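Local coordinates for protein cytochrome c, putative (Shewanella oneidensis, PDB 1SP3) that carries eight c-type hemes and is probably a respiratory oxidoreductase that reduces tetrathionate, at residues P72-W83 / Y108-P118; G132-G140 / M172-Q182. One frame throughout, in Å; residues are numbered along the deposited sequence.

The two contacts follow one another along the chain, neither nested nor crossed. From the N terminus, interaction 1 comes first: 72-83 and 108-118 close a loop of 24 residues that holds helix 99-102 and the attachment site of heme 2. The chain then passes through helix 124-129 to interaction 2, where 132-140 and 172-182 bring the starts of helices 136-143 and 181-184 together, so that the attachment sites of hemes 3 and 6 meet. The centres of interactions 1 and 2 lie about 23 Å apart, and the nearest atoms of interactions 1 and 2 about 7 Å. Heme 2 relates them: its axial ligand H102, from the loop closed by interaction 1, gives a hydrogen bond to G132 O at the start of 132-140.

Interaction 1: P72-W83 / Y108-P118; sequences PRCTSCHAGYGW and YVKDPAGAGEP. With HEC (heme c), chain D.
A115 and Y81 bury the most surface here, and K110 ties the surrounding loops together. A115 is gripped through its backbone: its N points at a lone pair of P72 O (3.0 Å, 163°), its O accepts from G82 N at 2.6 Å, and a water bridges that same oxygen to H78 ND1 and W83 N. The small methyl fits close by, CB lying 3.4 Å from W83 O. G116 follows, its CA 3.3 Å from G80 O, where a side chain would clash. The Y81 ring presents its edge to G116 O, 3.3 Å from CD2, and its OH lies 3.0 Å from Y108 OH, which also bonds to D97. Bent at chi3 and chi4 (86° and 88°), K110 curls over S76 O and delivers NZ to G80 O at 2.8 Å, to G116 O, weakly to H78 O, and to D97 in a salt bridge. C74 and C77 of the CXXCH motif hold the heme by thioethers, yet H78 sends NE2 to W39 O instead of this heme's iron. A buried ammonium among carbonyls and one carboxylate therefore probably fixes the chain just beyond the heme attachment.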
loop_
_atom_site.group_PDB
_atom_site.type_symbol
_atom_site.label_atom_id
_atom_site.label_comp_id
_atom_site.label_asym_id
_atom_site.label_seq_id
_atom_site.Cartn_x
_atom_site.Cartn_y
_atom_site.Cartn_z
ATOM N N PRO A 72 12.612 0.210 -13.090
ATOM C CA PRO A 72 12.046 1.175 -14.061
ATOM C C PRO A 72 10.533 1.195 -14.197
ATOM O O PRO A 72 9.946 2.264 -14.526
ATOM C CB PRO A 72 12.674 0.762 -15.416
ATOM C CG PRO A 72 13.950 0.117 -15.074
ATOM C CD PRO A 72 13.687 -0.615 -13.709
ATOM N N ARG A 73 9.902 0.049 -13.998
ATOM C CA ARG A 73 8.477 -0.007 -13.903
ATOM C C ARG A 73 8.023 0.487 -12.497
ATOM O O ARG A 73 7.010 1.104 -12.407
ATOM C CB ARG A 73 7.891 -1.413 -14.253
ATOM C CG ARG A 73 6.517 -1.361 -15.038
ATOM C CD ARG A 73 5.451 -2.504 -14.637
ATOM N NE ARG A 73 4.045 -2.299 -15.114
ATOM C CZ ARG A 73 2.966 -3.034 -14.722
ATOM N NH1 ARG A 73 1.763 -2.775 -15.219
ATOM N NH2 ARG A 73 3.072 -4.018 -13.834
ATOM N N CYS A 74 8.744 0.249 -11.421
ATOM C CA CYS A 74 8.155 0.553 -10.104
ATOM C C CYS A 74 8.330 1.985 -9.646
ATOM O O CYS A 74 7.470 2.544 -8.934
ATOM C CB CYS A 74 8.622 -0.472 -9.075
ATOM S SG CYS A 74 8.629 -2.114 -9.914
ATOM N N THR A 75 9.427 2.599 -10.072
ATOM C CA THR A 75 9.760 3.928 -9.574
ATOM C C THR A 75 9.081 5.060 -10.344
ATOM O O THR A 75 9.320 6.266 -10.069
ATOM C CB THR A 75 11.297 4.134 -9.477
ATOM O OG1 THR A 75 11.862 4.032 -10.788
ATOM C CG2 THR A 75 12.071 3.029 -8.528
ATOM N N SER A 76 8.204 4.711 -11.277
ATOM C CA SER A 76 7.189 5.661 -11.767
ATOM C C SER A 76 6.349 6.138 -10.620
ATOM O O SER A 76 5.619 7.149 -10.779
ATOM C CB SER A 76 6.189 4.934 -12.719
ATOM O OG SER A 76 6.242 3.507 -12.471
ATOM N N CYS A 77 6.330 5.376 -9.511
ATOM C CA CYS A 77 5.705 5.824 -8.246
ATOM C C CYS A 77 6.730 6.089 -7.124
ATOM O O CYS A 77 6.418 5.993 -5.936
ATOM C CB CYS A 77 4.590 4.853 -7.798
ATOM S SG CYS A 77 3.266 4.981 -9.030
ATOM N N HIS A 78 7.938 6.464 -7.514
ATOM C CA HIS A 78 8.918 7.055 -6.589
ATOM C C HIS A 78 8.958 8.584 -6.781
ATOM O O HIS A 78 8.987 9.066 -7.900
ATOM C CB HIS A 78 10.338 6.468 -6.841
ATOM C CG HIS A 78 11.386 6.981 -5.922
ATOM N ND1 HIS A 78 12.516 7.620 -6.399
ATOM C CD2 HIS A 78 11.497 6.962 -4.557
ATOM C CE1 HIS A 78 13.297 7.949 -5.372
ATOM N NE2 HIS A 78 12.722 7.520 -4.247
ATOM N N ALA A 79 8.998 9.340 -5.683
ATOM C CA ALA A 79 9.087 10.804 -5.753
ATOM C C ALA A 79 10.517 11.255 -6.162
ATOM O O ALA A 79 11.112 12.146 -5.518
ATOM C CB ALA A 79 8.666 11.435 -4.386
ATOM N N GLY A 80 11.049 10.597 -7.200
ATOM C CA GLY A 80 12.385 10.776 -7.694
ATOM C C GLY A 80 12.491 10.613 -9.198
ATOM O O GLY A 80 11.506 10.149 -9.880
ATOM N N TYR A 81 13.685 10.920 -9.756
ATOM C CA TYR A 81 13.906 10.718 -11.190
ATOM C C TYR A 81 15.137 9.799 -11.446
ATOM O O TYR A 81 16.212 10.182 -11.108
ATOM C CB TYR A 81 14.243 12.062 -11.887
ATOM C CG TYR A 81 13.153 13.109 -11.808
ATOM C CD1 TYR A 81 13.433 14.395 -11.307
ATOM C CD2 TYR A 81 11.886 12.853 -12.326
ATOM C CE1 TYR A 81 12.407 15.385 -11.273
ATOM C CE2 TYR A 81 10.912 13.799 -12.291
ATOM C CZ TYR A 81 11.162 15.076 -11.769
ATOM O OH TYR A 81 10.129 16.018 -11.741
ATOM N N GLY A 82 14.992 8.629 -12.091
ATOM C CA GLY A 82 16.183 7.829 -12.453
ATOM C C GLY A 82 16.488 6.590 -11.619
ATOM O O GLY A 82 17.487 5.948 -11.872
ATOM N N TRP A 83 15.709 6.282 -10.577
ATOM C CA TRP A 83 15.989 5.084 -9.787
ATOM C C TRP A 83 15.621 3.864 -10.668
ATOM O O TRP A 83 14.452 3.502 -10.822
ATOM C CB TRP A 83 15.258 5.104 -8.435
ATOM C CG TRP A 83 15.490 3.893 -7.575
ATOM C CD1 TRP A 83 16.301 2.821 -7.870
ATOM C CD2 TRP A 83 14.961 3.640 -6.297
ATOM N NE1 TRP A 83 16.278 1.906 -6.856
ATOM C CE2 TRP A 83 15.441 2.366 -5.887
ATOM C CE3 TRP A 83 14.051 4.292 -5.490
ATOM C CZ2 TRP A 83 15.074 1.784 -4.691
ATOM C CZ3 TRP A 83 13.720 3.737 -4.293
ATOM C CH2 TRP A 83 14.176 2.487 -3.911
ATOM N N TYR A 108 0.688 16.748 -15.057
ATOM C CA TYR A 108 1.988 16.140 -14.778
ATOM C C TYR A 108 1.809 14.625 -14.557
ATOM O O TYR A 108 0.988 14.192 -13.772
ATOM C CB TYR A 108 2.754 16.823 -13.638
ATOM C CG TYR A 108 4.089 16.142 -13.313
ATOM C CD1 TYR A 108 5.241 16.442 -14.007
ATOM C CD2 TYR A 108 4.186 15.211 -12.252
ATOM C CE1 TYR A 108 6.464 15.878 -13.664
ATOM C CE2 TYR A 108 5.425 14.655 -11.907
ATOM C CZ TYR A 108 6.538 14.976 -12.633
ATOM O OH TYR A 108 7.713 14.374 -12.336
ATOM N N VAL A 109 2.549 13.839 -15.327
ATOM C CA VAL A 109 2.416 12.392 -15.330
ATOM C C VAL A 109 3.819 11.795 -15.533
ATOM O O VAL A 109 4.553 12.220 -16.443
ATOM C CB VAL A 109 1.520 11.895 -16.502
ATOM C CG1 VAL A 109 1.590 10.325 -16.633
ATOM C CG2 VAL A 109 0.061 12.321 -16.312
ATOM N N LYS A 110 4.157 10.807 -14.723
ATOM C CA LYS A 110 5.456 10.055 -14.755
ATOM C C LYS A 110 5.211 8.838 -15.635
ATOM O O LYS A 110 4.221 8.132 -15.509
ATOM C CB LYS A 110 5.871 9.611 -13.334
ATOM C CG LYS A 110 6.324 10.780 -12.431
ATOM C CD LYS A 110 6.484 10.396 -10.955
ATOM C CE LYS A 110 7.839 9.819 -10.615
ATOM N NZ LYS A 110 8.830 10.797 -10.249
ATOM N N ASP A 111 6.095 8.675 -16.591
ATOM C CA ASP A 111 6.059 7.600 -17.532
ATOM C C ASP A 111 6.120 6.236 -16.790
ATOM O O ASP A 111 7.114 5.954 -16.133
ATOM C CB ASP A 111 7.281 7.808 -18.388
ATOM C CG ASP A 111 7.486 6.720 -19.423
ATOM O OD1 ASP A 111 6.957 5.599 -19.273
ATOM O OD2 ASP A 111 8.223 6.927 -20.402
ATOM N N PRO A 112 5.079 5.402 -16.940
ATOM C CA PRO A 112 4.892 4.151 -16.158
ATOM C C PRO A 112 6.041 3.213 -16.322
ATOM O O PRO A 112 6.188 2.335 -15.447
ATOM C CB PRO A 112 3.726 3.436 -16.833
ATOM C CG PRO A 112 3.095 4.459 -17.783
ATOM C CD PRO A 112 4.057 5.611 -17.981
ATOM N N ALA A 113 6.800 3.329 -17.421
ATOM C CA ALA A 113 8.065 2.612 -17.491
ATOM C C ALA A 113 9.334 3.451 -17.413
ATOM O O ALA A 113 10.402 2.987 -17.844
ATOM C CB ALA A 113 8.114 1.659 -18.770
ATOM N N GLY A 114 9.275 4.682 -16.890
ATOM C CA GLY A 114 10.459 5.537 -17.029
ATOM C C GLY A 114 11.385 5.768 -15.838
ATOM O O GLY A 114 12.048 6.768 -15.819
ATOM N N ALA A 115 11.436 4.865 -14.848
ATOM C CA ALA A 115 12.260 5.051 -13.635
ATOM C C ALA A 115 12.070 6.439 -12.975
ATOM O O ALA A 115 12.987 6.967 -12.375
ATOM C CB ALA A 115 13.753 4.759 -13.955
ATOM N N GLY A 116 10.856 7.005 -13.066
ATOM C CA GLY A 116 10.501 8.225 -12.364
ATOM C C GLY A 116 10.379 9.442 -13.273
ATOM O O GLY A 116 9.707 10.445 -12.939
ATOM N N GLU A 117 11.001 9.334 -14.436
ATOM C CA GLU A 117 11.026 10.388 -15.464
ATOM C C GLU A 117 9.611 10.729 -15.887
ATOM O O GLU A 117 8.768 9.812 -16.023
ATOM C CB GLU A 117 11.852 9.933 -16.688
ATOM C CG GLU A 117 12.952 10.879 -17.064
ATOM C CD GLU A 117 13.857 11.327 -15.894
ATOM O OE1 GLU A 117 13.893 12.569 -15.634
ATOM O OE2 GLU A 117 14.539 10.457 -15.271
ATOM N N PRO A 118 9.369 12.028 -16.155
ATOM C CA PRO A 118 8.061 12.479 -16.611
ATOM C C PRO A 118 7.845 11.959 -18.020
ATOM O O PRO A 118 8.831 11.786 -18.729
ATOM C CB PRO A 118 8.240 14.001 -16.724
ATOM C CG PRO A 118 9.454 14.311 -15.980
ATOM C CD PRO A 118 10.341 13.131 -16.169
HETATM FE FE HEC D . 4.311 -0.454 -5.322
HETATM C CHA HEC D . 4.041 -0.362 -1.819
HETATM C CHB HEC D . 6.065 -3.420 -5.088
HETATM C CHC HEC D . 4.831 -0.458 -8.702
HETATM C CHD HEC D . 2.444 2.362 -5.627
HETATM N NA HEC D . 4.931 -1.727 -3.734
HETATM C C1A HEC D . 4.717 -1.485 -2.367
HETATM C C2A HEC D . 5.313 -2.600 -1.632
HETATM C C3A HEC D . 5.887 -3.456 -2.527
HETATM C C4A HEC D . 5.646 -2.905 -3.869
HETATM C CMA HEC D . 6.649 -4.800 -2.152
HETATM C CAA HEC D . 5.264 -2.775 -0.066
HETATM C CBA HEC D . 4.217 -3.849 0.335
HETATM C CGA HEC D . 2.845 -3.566 -0.336
HETATM O O1A HEC D . 2.516 -4.279 -1.330
HETATM O O2A HEC D . 2.025 -2.613 0.026
HETATM N NB HEC D . 5.253 -1.675 -6.669
HETATM C C1B HEC D . 5.970 -2.842 -6.318
HETATM C C2B HEC D . 6.596 -3.387 -7.501
HETATM C C3B HEC D . 6.217 -2.572 -8.519
HETATM C C4B HEC D . 5.389 -1.487 -7.983
HETATM C CMB HEC D . 7.458 -4.693 -7.501
HETATM C CAB HEC D . 6.601 -2.657 -10.018
HETATM C CBB HEC D . 6.750 -3.865 -10.664
HETATM N NC HEC D . 3.687 0.767 -6.965
HETATM C C1C HEC D . 4.032 0.568 -8.268
HETATM C C2C HEC D . 3.410 1.591 -9.060
HETATM C C3C HEC D . 2.697 2.394 -8.196
HETATM C C4C HEC D . 2.895 1.872 -6.848
HETATM C CMC HEC D . 3.606 1.669 -10.606
HETATM C CAC HEC D . 1.824 3.664 -8.543
HETATM C CBC HEC D . 0.754 3.695 -9.415
HETATM N ND HEC D . 3.344 0.810 -3.924
HETATM C C1D HEC D . 2.744 1.979 -4.338
HETATM C C2D HEC D . 2.414 2.717 -3.096
HETATM C C3D HEC D . 2.904 1.892 -1.899
HETATM C C4D HEC D . 3.477 0.713 -2.514
HETATM C CMD HEC D . 1.712 4.073 -3.017
HETATM C CAD HEC D . 2.748 2.211 -0.360
HETATM C CBD HEC D . 1.413 1.600 0.083
HETATM C CGD HEC D . 0.977 1.999 1.511
HETATM O O1D HEC D . -0.264 2.031 1.684
HETATM O O2D HEC D . 1.748 2.265 2.524
HETATM O O HOH W 1 13.096 7.408 -9.348
#

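Interaction 2: G132-G140 / M172-Q182; sequences GAPVRDNCG and MDSDGNNFQCQ. With HEC (heme c), chain G.
Two CXXCH heme-attachment motifs meet at their first cysteines: C139 SG lies 3.6 Å from C181 SG, each sulfur already spent in a thioether, C181 to CAB of the heme beside it and C139 to another heme. Next to this pair R136, the most buried residue of the contact, reaches across from the first turn of helix 136-143. Its CD slides past M172 SD (3.7 Å), and a bend at chi3 (-56°) turns the guanidinium so that M172 O lies over one face and Q180 OE1 over the other. NH1 bonds to F179 O at 2.8 Å, nearly within the guanidinium plane but from above the carbonyl plane; NH2 goes to A162 O, and NE more weakly to M161 O. With an alanine in place of R136, F179 O and A162 O would probably each lose this donor, and a gap would be likely to open between M172 and Q180. Q180, folded back at chi2, sets OE1 2.9 Å from R136 N, which lies nearly in line with the side-chain C=O, though the bond bends at the hydrogen (146°). Q182 NE2 makes a nearly straight bond to P134 O (2.9 Å, 170°) and also reaches a propionate of a further heme. M172 CE meanwhile rests 3.7 Å from the CHC bridge of the C181 heme. Backbone carbonyls thus take the guanidinium's N-H groups and probably help to offset its charge, which would hold two heme-bearing helix starts in a fixed relation.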
loop_
_atom_site.group_PDB
_atom_site.type_symbol
_atom_site.label_atom_id
_atom_site.label_comp_id
_atom_site.label_asym_id
_atom_site.label_seq_id
_atom_site.Cartn_x
_atom_site.Cartn_y
_atom_site.Cartn_z
ATOM N N GLY A 132 1.745 24.282 -6.585
ATOM C CA GLY A 132 1.156 24.801 -5.373
ATOM C C GLY A 132 0.854 23.663 -4.369
ATOM O O GLY A 132 1.506 22.603 -4.401
ATOM N N ALA A 133 -0.154 23.869 -3.520
ATOM C CA ALA A 133 -0.379 22.942 -2.427
ATOM C C ALA A 133 -0.967 21.681 -3.045
ATOM O O ALA A 133 -1.745 21.777 -4.025
ATOM C CB ALA A 133 -1.290 23.587 -1.379
ATOM N N PRO A 134 -0.504 20.514 -2.577
ATOM C CA PRO A 134 -1.054 19.220 -3.053
ATOM C C PRO A 134 -2.566 19.141 -2.756
ATOM O O PRO A 134 -3.025 19.601 -1.650
ATOM C CB PRO A 134 -0.360 18.155 -2.154
ATOM C CG PRO A 134 1.091 18.924 -1.700
ATOM C CD PRO A 134 0.567 20.373 -1.565
ATOM N N VAL A 135 -3.305 18.504 -3.665
ATOM C CA VAL A 135 -4.695 18.062 -3.405
ATOM C C VAL A 135 -4.793 16.560 -3.497
ATOM O O VAL A 135 -3.783 15.885 -3.830
ATOM C CB VAL A 135 -5.652 18.708 -4.395
ATOM C CG1 VAL A 135 -5.573 20.200 -4.217
ATOM C CG2 VAL A 135 -5.396 18.240 -5.897
ATOM N N ARG A 136 -5.963 15.988 -3.208
ATOM C CA ARG A 136 -6.056 14.512 -3.267
ATOM C C ARG A 136 -5.448 13.903 -4.525
ATOM O O ARG A 136 -4.724 12.854 -4.486
ATOM C CB ARG A 136 -7.483 14.051 -3.061
ATOM C CG ARG A 136 -8.059 14.419 -1.668
ATOM C CD ARG A 136 -9.543 14.010 -1.542
ATOM N NE ARG A 136 -10.386 14.605 -2.598
ATOM C CZ ARG A 136 -11.037 15.787 -2.513
ATOM N NH1 ARG A 136 -10.934 16.516 -1.400
ATOM N NH2 ARG A 136 -11.769 16.258 -3.570
ATOM N N ASP A 137 -5.660 14.569 -5.651
ATOM C CA ASP A 137 -5.194 13.982 -6.924
ATOM C C ASP A 137 -3.662 13.916 -7.035
ATOM O O ASP A 137 -3.115 13.121 -7.805
ATOM C CB ASP A 137 -5.834 14.688 -8.131
ATOM C CG ASP A 137 -6.141 13.716 -9.289
ATOM O OD1 ASP A 137 -6.537 12.533 -9.041
ATOM O OD2 ASP A 137 -5.978 14.014 -10.507
ATOM N N ASN A 138 -2.934 14.757 -6.294
ATOM C CA ASN A 138 -1.491 14.647 -6.350
ATOM C C ASN A 138 -1.050 13.364 -5.611
ATOM O O ASN A 138 -0.274 12.589 -6.150
ATOM C CB ASN A 138 -0.810 15.873 -5.771
ATOM C CG ASN A 138 -1.135 17.140 -6.530
ATOM O OD1 ASN A 138 -1.975 17.965 -6.082
ATOM N ND2 ASN A 138 -0.438 17.345 -7.663
ATOM N N CYS A 139 -1.532 13.150 -4.381
ATOM C CA CYS A 139 -1.165 11.958 -3.618
ATOM C C CYS A 139 -1.564 10.761 -4.432
ATOM O O CYS A 139 -0.816 9.851 -4.508
ATOM C CB CYS A 139 -1.851 11.912 -2.231
ATOM S SG CYS A 139 -1.565 13.485 -1.404
ATOM N N GLY A 140 -2.757 10.827 -5.047
ATOM C CA GLY A 140 -3.353 9.760 -5.817
ATOM C C GLY A 140 -2.627 9.345 -7.085
ATOM O O GLY A 140 -2.869 8.262 -7.535
ATOM N N MET A 172 -13.518 13.019 2.745
ATOM C CA MET A 172 -13.027 13.574 1.481
ATOM C C MET A 172 -14.085 14.120 0.463
ATOM O O MET A 172 -13.749 14.842 -0.495
ATOM C CB MET A 172 -12.121 12.529 0.787
ATOM C CG MET A 172 -10.783 12.364 1.635
ATOM S SD MET A 172 -9.668 11.186 0.836
ATOM C CE MET A 172 -9.865 9.751 1.906
ATOM N N ASP A 173 -15.316 13.687 0.649
ATOM C CA ASP A 173 -16.529 14.176 -0.044
ATOM C C ASP A 173 -16.400 15.612 -0.565
ATOM O O ASP A 173 -16.330 16.535 0.211
ATOM C CB ASP A 173 -17.649 14.134 0.947
ATOM C CG ASP A 173 -18.941 14.755 0.422
ATOM O OD1 ASP A 173 -19.176 14.961 -0.854
ATOM O OD2 ASP A 173 -19.809 14.999 1.296
ATOM N N SER A 174 -16.233 15.756 -1.881
ATOM C CA SER A 174 -15.819 17.051 -2.387
ATOM C C SER A 174 -16.956 18.074 -2.272
ATOM O O SER A 174 -16.675 19.245 -2.202
ATOM C CB SER A 174 -15.304 16.951 -3.807
ATOM O OG SER A 174 -16.133 16.086 -4.497
ATOM N N ASP A 175 -18.197 17.623 -2.142
ATOM C CA ASP A 175 -19.325 18.520 -1.918
ATOM C C ASP A 175 -19.599 18.795 -0.468
ATOM O O ASP A 175 -20.465 19.654 -0.167
ATOM C CB ASP A 175 -20.624 17.971 -2.536
ATOM C CG ASP A 175 -20.571 17.911 -4.059
ATOM O OD1 ASP A 175 -19.866 18.740 -4.656
ATOM O OD2 ASP A 175 -21.206 17.057 -4.745
ATOM N N GLY A 176 -18.907 18.080 0.432
ATOM C CA GLY A 176 -19.096 18.259 1.847
ATOM C C GLY A 176 -17.831 18.656 2.574
ATOM O O GLY A 176 -17.270 19.763 2.371
ATOM N N ASN A 177 -17.377 17.783 3.467
ATOM C CA ASN A 177 -16.160 18.130 4.218
ATOM C C ASN A 177 -14.953 18.374 3.302
ATOM O O ASN A 177 -14.114 19.167 3.681
ATOM C CB ASN A 177 -15.787 17.137 5.324
ATOM C CG ASN A 177 -16.778 17.102 6.456
ATOM O OD1 ASN A 177 -17.247 18.137 6.950
ATOM N ND2 ASN A 177 -17.102 15.890 6.891
ATOM N N ASN A 178 -14.875 17.708 2.137
ATOM C CA ASN A 178 -13.877 18.026 1.163
ATOM C C ASN A 178 -12.422 18.020 1.700
ATOM O O ASN A 178 -11.573 18.912 1.370
ATOM C CB ASN A 178 -14.206 19.413 0.577
ATOM C CG ASN A 178 -13.354 19.734 -0.608
ATOM O OD1 ASN A 178 -13.070 20.916 -0.872
ATOM N ND2 ASN A 178 -12.907 18.693 -1.322
ATOM N N PHE A 179 -12.118 17.064 2.565
ATOM C CA PHE A 179 -10.754 17.072 3.114
ATOM C C PHE A 179 -9.733 16.755 2.020
ATOM O O PHE A 179 -9.991 15.883 1.185
ATOM C CB PHE A 179 -10.568 16.001 4.169
ATOM C CG PHE A 179 -11.127 16.327 5.509
ATOM C CD1 PHE A 179 -11.867 17.496 5.741
ATOM C CD2 PHE A 179 -10.949 15.418 6.550
ATOM C CE1 PHE A 179 -12.396 17.747 6.982
ATOM C CE2 PHE A 179 -11.476 15.652 7.768
ATOM C CZ PHE A 179 -12.184 16.854 7.995
ATOM N N GLN A 180 -8.587 17.424 2.043
ATOM C CA GLN A 180 -7.414 16.922 1.285
ATOM C C GLN A 180 -6.720 15.915 2.164
ATOM O O GLN A 180 -6.977 15.959 3.374
ATOM C CB GLN A 180 -6.418 18.078 0.995
ATOM C CG GLN A 180 -7.135 19.287 0.249
ATOM C CD GLN A 180 -7.899 18.837 -0.997
ATOM O OE1 GLN A 180 -7.520 17.849 -1.690
ATOM N NE2 GLN A 180 -8.939 19.562 -1.319
ATOM N N CYS A 181 -5.776 15.099 1.636
ATOM C CA CYS A 181 -5.183 14.049 2.414
ATOM C C CYS A 181 -4.455 14.576 3.626
ATOM O O CYS A 181 -4.582 13.975 4.705
ATOM C CB CYS A 181 -4.182 13.259 1.581
ATOM S SG CYS A 181 -4.766 12.684 -0.009
ATOM N N GLN A 182 -3.703 15.694 3.436
ATOM C CA GLN A 182 -2.961 16.317 4.530
ATOM C C GLN A 182 -3.849 16.983 5.566
ATOM O O GLN A 182 -3.332 17.360 6.584
ATOM C CB GLN A 182 -1.897 17.338 4.063
ATOM C CG GLN A 182 -2.527 18.600 3.405
ATOM C CD GLN A 182 -2.725 18.503 1.889
ATOM O OE1 GLN A 182 -3.073 17.432 1.333
ATOM N NE2 GLN A 182 -2.464 19.603 1.206
HETATM FE FE HEC G . -4.872 8.232 5.081
HETATM C CHA HEC G . -3.386 5.621 6.729
HETATM C CHB HEC G . -2.890 7.687 2.431
HETATM C CHC HEC G . -6.619 10.691 3.311
HETATM C CHD HEC G . -6.759 8.923 7.816
HETATM N NA HEC G . -3.415 6.856 4.594
HETATM C C1A HEC G . -2.930 5.905 5.451
HETATM C C2A HEC G . -1.875 5.215 4.793
HETATM C C3A HEC G . -1.739 5.768 3.593
HETATM C C4A HEC G . -2.741 6.808 3.455
HETATM C CMA HEC G . -0.733 5.353 2.504
HETATM C CAA HEC G . -1.105 4.025 5.401
HETATM C CBA HEC G . -1.985 2.782 5.064
HETATM C CGA HEC G . -1.145 1.570 5.456
HETATM O O1A HEC G . -0.116 1.326 4.740
HETATM O O2A HEC G . -1.467 0.856 6.475
HETATM N NB HEC G . -4.777 9.057 3.297
HETATM C C1B HEC G . -3.843 8.675 2.331
HETATM C C2B HEC G . -4.104 9.407 1.119
HETATM C C3B HEC G . -5.154 10.217 1.359
HETATM C C4B HEC G . -5.574 10.034 2.716
HETATM C CMB HEC G . -3.293 9.260 -0.207
HETATM C CAB HEC G . -5.847 11.185 0.334
HETATM C CBB HEC G . -6.398 10.637 -0.811
HETATM N NC HEC G . -6.409 9.561 5.465
HETATM C C1C HEC G . -6.906 10.513 4.615
HETATM C C2C HEC G . -7.850 11.280 5.325
HETATM C C3C HEC G . -7.893 10.774 6.582
HETATM C C4C HEC G . -6.973 9.703 6.674
HETATM C CMC HEC G . -8.606 12.476 4.631
HETATM C CAC HEC G . -8.724 11.286 7.825
HETATM C CBC HEC G . -10.066 11.603 7.670
HETATM N ND HEC G . -5.050 7.437 6.953
HETATM C C1D HEC G . -5.912 7.841 7.963
HETATM C C2D HEC G . -5.798 7.008 9.143
HETATM C C3D HEC G . -4.736 6.062 8.831
HETATM C C4D HEC G . -4.358 6.337 7.432
HETATM C CMD HEC G . -6.574 7.076 10.543
HETATM C CAD HEC G . -4.172 4.944 9.779
HETATM C CBD HEC G . -2.766 5.470 10.122
HETATM C CGD HEC G . -2.717 6.406 11.312
HETATM O O1D HEC G . -1.612 6.837 11.657
HETATM O O2D HEC G . -3.767 6.647 11.997
#